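Local coordinates for protein putative phosphosugar isomerase (Clostridium difficile, PDB 3G68) that probably binds a phosphorylated sugar through its paired SIS domains and may act as an isomerase related to glutamine-fructose-6-phosphate transaminase, at residues E17-A22 and T150-M155. Numbering follows the deposited sequence.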
ATOM      1  N   GLU B  17       2.215  22.678 -31.385  1.00 10.44           N
ATOM      2  CA  GLU B  17       3.053  23.871 -31.235  1.00 12.33           C
ATOM      3  C   GLU B  17       2.343  25.150 -31.671  1.00 13.25           C
ATOM      4  O   GLU B  17       2.442  26.220 -31.017  1.00 11.48           O
ATOM      5  CB  GLU B  17       4.343  23.759 -32.029  1.00 13.13           C
ATOM      6  CG  GLU B  17       5.292  22.720 -31.467  1.00 12.69           C
ATOM      7  CD  GLU B  17       6.491  22.472 -32.357  1.00 13.90           C
ATOM      8  OE1 GLU B  17       6.510  23.013 -33.486  1.00 14.78           O
ATOM      9  OE2 GLU B  17       7.384  21.698 -31.929  1.00 17.42           O
ATOM     10  N   ILE B  18       1.622  25.029 -32.774  1.00 12.46           N
ATOM     11  CA  ILE B  18       0.839  26.112 -33.316  1.00 11.78           C
ATOM     12  C   ILE B  18      -0.265  26.531 -32.354  1.00 11.51           C
ATOM     13  O   ILE B  18      -0.469  27.707 -32.128  1.00 12.65           O
ATOM     14  CB  ILE B  18       0.300  25.763 -34.715  1.00 10.23           C
ATOM     15  CG1 ILE B  18       1.485  25.719 -35.699  1.00  9.74           C
ATOM     16  CG2 ILE B  18      -0.749  26.808 -35.162  1.00 10.63           C
ATOM     17  CD1 ILE B  18       1.108  25.192 -37.082  1.00  9.54           C
ATOM     18  N   ILE B  19      -0.967  25.563 -31.793  1.00 13.65           N
ATOM     19  CA  ILE B  19      -2.002  25.810 -30.781  1.00 13.25           C
ATOM     20  C   ILE B  19      -1.401  26.569 -29.569  1.00 15.08           C
ATOM     21  O   ILE B  19      -1.942  27.592 -29.166  1.00 15.19           O
ATOM     22  CB  ILE B  19      -2.689  24.468 -30.387  1.00 14.79           C
ATOM     23  CG1 ILE B  19      -3.684  24.070 -31.481  1.00 10.88           C
ATOM     24  CG2 ILE B  19      -3.414  24.547 -29.018  1.00 17.81           C
ATOM     25  CD1 ILE B  19      -4.171  22.592 -31.392  1.00 11.03           C
ATOM     26  N   SER B  20      -0.268  26.098 -29.040  1.00 14.76           N
ATOM     27  CA  SER B  20       0.385  26.785 -27.916  1.00 16.47           C
ATOM     28  C   SER B  20       0.890  28.192 -28.235  1.00 17.19           C
ATOM     29  O   SER B  20       1.018  28.998 -27.324  1.00 19.29           O
ATOM     30  CB  SER B  20       1.535  25.959 -27.363  1.00 16.66           C
ATOM     31  OG  SER B  20       1.059  24.718 -26.890  1.00 17.15           O
ATOM     32  N   ASN B  21       1.185  28.490 -29.498  1.00 17.73           N
ATOM     33  CA  ASN B  21       1.677  29.808 -29.920  1.00 17.01           C
ATOM     34  C   ASN B  21       0.582  30.738 -30.396  1.00 16.38           C
ATOM     35  O   ASN B  21       0.881  31.876 -30.802  1.00 18.41           O
ATOM     36  CB  ASN B  21       2.666  29.629 -31.073  1.00 16.51           C
ATOM     37  CG  ASN B  21       3.441  30.907 -31.403  1.00 19.82           C
ATOM     38  OD1 ASN B  21       4.018  31.547 -30.514  1.00 25.19           O
ATOM     39  ND2 ASN B  21       3.467  31.276 -32.688  1.00 17.52           N
ATOM     40  N   ALA B  22      -0.675  30.303 -30.335  1.00 15.17           N
ATOM     41  CA  ALA B  22      -1.799  31.075 -30.899  1.00 14.67           C
ATOM     42  C   ALA B  22      -2.052  32.403 -30.214  1.00 15.77           C
ATOM     43  O   ALA B  22      -2.364  33.392 -30.886  1.00 15.42           O
ATOM     44  CB  ALA B  22      -3.083  30.267 -30.887  1.00 14.59           C
ATOM     45  N   THR B 150      -2.312  24.755 -42.054  1.00 10.71           N
ATOM     46  CA  THR B 150      -2.940  25.988 -42.589  1.00 11.58           C
ATOM     47  C   THR B 150      -4.439  26.001 -42.200  1.00 12.63           C
ATOM     48  O   THR B 150      -4.982  27.026 -41.742  1.00 13.82           O
ATOM     49  CB  THR B 150      -2.713  26.115 -44.129  1.00 13.84           C
ATOM     50  OG1 THR B 150      -1.292  26.238 -44.383  1.00  9.81           O
ATOM     51  CG2 THR B 150      -3.469  27.313 -44.729  1.00  9.07           C
ATOM     52  N   LYS B 151      -5.118  24.859 -42.347  1.00 10.46           N
ATOM     53  CA  LYS B 151      -6.494  24.744 -41.870  1.00 10.62           C
ATOM     54  C   LYS B 151      -6.577  25.068 -40.361  1.00 10.47           C
ATOM     55  O   LYS B 151      -7.447  25.812 -39.941  1.00  9.50           O
ATOM     56  CB  LYS B 151      -7.055  23.358 -42.107  1.00  9.85           C
ATOM     57  CG  LYS B 151      -7.253  23.001 -43.578  1.00 10.84           C
ATOM     58  CD  LYS B 151      -8.015  21.679 -43.698  1.00 10.11           C
ATOM     59  CE  LYS B 151      -7.175  20.441 -43.269  1.00  7.90           C
ATOM     60  NZ  LYS B 151      -7.887  19.178 -43.537  1.00  8.79           N
ATOM     61  N   LEU B 152      -5.665  24.509 -39.565  1.00 11.30           N
ATOM     62  CA  LEU B 152      -5.638  24.789 -38.127  1.00 10.83           C
ATOM     63  C   LEU B 152      -5.453  26.281 -37.878  1.00 11.32           C
ATOM     64  O   LEU B 152      -6.164  26.868 -37.076  1.00 13.32           O
ATOM     65  CB  LEU B 152      -4.501  24.035 -37.434  1.00 10.51           C
ATOM     66  CG  LEU B 152      -4.314  24.222 -35.927  1.00 11.12           C
ATOM     67  CD1 LEU B 152      -5.580  23.931 -35.117  1.00  8.39           C
ATOM     68  CD2 LEU B 152      -3.193  23.275 -35.464  1.00  9.60           C
ATOM     69  N   ASN B 153      -4.507  26.883 -38.580  1.00 12.00           N
ATOM     70  CA  ASN B 153      -4.191  28.324 -38.435  1.00 13.06           C
ATOM     71  C   ASN B 153      -5.405  29.219 -38.703  1.00 13.31           C
ATOM     72  O   ASN B 153      -5.653  30.193 -37.976  1.00 12.15           O
ATOM     73  CB  ASN B 153      -3.020  28.719 -39.359  1.00 14.37           C
ATOM     74  CG  ASN B 153      -1.943  29.508 -38.631  1.00 15.71           C
ATOM     75  OD1 ASN B 153      -1.520  29.124 -37.534  1.00 19.06           O
ATOM     76  ND2 ASN B 153      -1.478  30.594 -39.236  1.00 17.66           N
ATOM     77  N   LEU B 154      -6.164  28.865 -39.740  1.00 12.30           N
ATOM     78  CA  LEU B 154      -7.429  29.522 -40.077  1.00 13.29           C
ATOM     79  C   LEU B 154      -8.496  29.346 -38.976  1.00 13.47           C
ATOM     80  O   LEU B 154      -9.238  30.275 -38.676  1.00 14.99           O
ATOM     81  CB  LEU B 154      -7.978  29.007 -41.395  1.00 10.53           C
ATOM     82  CG  LEU B 154      -7.257  29.488 -42.659  1.00 13.54           C
ATOM     83  CD1 LEU B 154      -7.596  28.585 -43.839  1.00  9.24           C
ATOM     84  CD2 LEU B 154      -7.631  30.944 -42.939  1.00 13.21           C
HETATM   85  N   MSE B 155      -8.588  28.151 -38.402  1.00 12.63           N
HETATM   86  CA  MSE B 155      -9.520  27.921 -37.335  1.00 13.92           C
HETATM   87  C   MSE B 155      -9.130  28.744 -36.098  1.00 12.37           C
HETATM   88  O   MSE B 155     -10.001  29.284 -35.444  1.00 13.93           O
HETATM   89  CB  MSE B 155      -9.606  26.434 -36.976  1.00 13.92           C
HETATM   90  CG  MSE B 155     -10.296  25.612 -38.039  1.00 14.72           C
HETATM   91 SE   MSE B 155     -10.389  23.772 -37.446  0.75 20.63          SE
HETATM   92  CE  MSE B 155     -11.676  23.058 -38.709  1.00 11.21           C
TER
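Ile18 and Ile19, near the C-terminal end of helix 4-20, meet Leu152 and Asn153 in the middle of helix 145-165. The contact belongs to the first half of a double-SIS protein, built round the parallel sheet of strands 63-67, 36-40, 84-90, 111-116 and 129-130 (strand order 2-1-3-4-5), and packs the N-terminal helix onto helix 145-165 through buried, mainly apolar side chains. Ile18 sends its CB bond toward the partner helix, and its branch methyl CG2 does the touching: it lies 3.4 Å from Asn153 OD1, a van der Waals approach of a methyl to an amide oxygen, and 4.3 Å from Leu152 CD2. CG2 stands anti to the backbone N of Ile18 (chi1 -69° for CG1), which puts the methyl beside its own carbonyl carbon, directed at Asn153 OD1. The Ile18 and Asn153 side chains cross at about a right angle. The next residue, Ile19, reaches Leu152 with CG1, and this pair too crosses nearly square. Leu152 is extended, CG anti to its backbone N (chi1 179°), and that torsion carries both methyls out across the interface. No hydrogen bond crosses between 17-22 and 150-155, and all four touching residues are buried.

Further out, helix 170-184 packs against both members of the second pair, Ile177, Leu181 and Ile184 touching Ile19 while Ile180 touches Leu152. Glu17 of the second subunit also packs on Ile19, placing the contact close to a subunit interface. Within the pair itself, Ile19 CG1 is 4.1 Å from both Leu152 CD1 and Leu152 CD2, so the methylene faces the fork of the leucine.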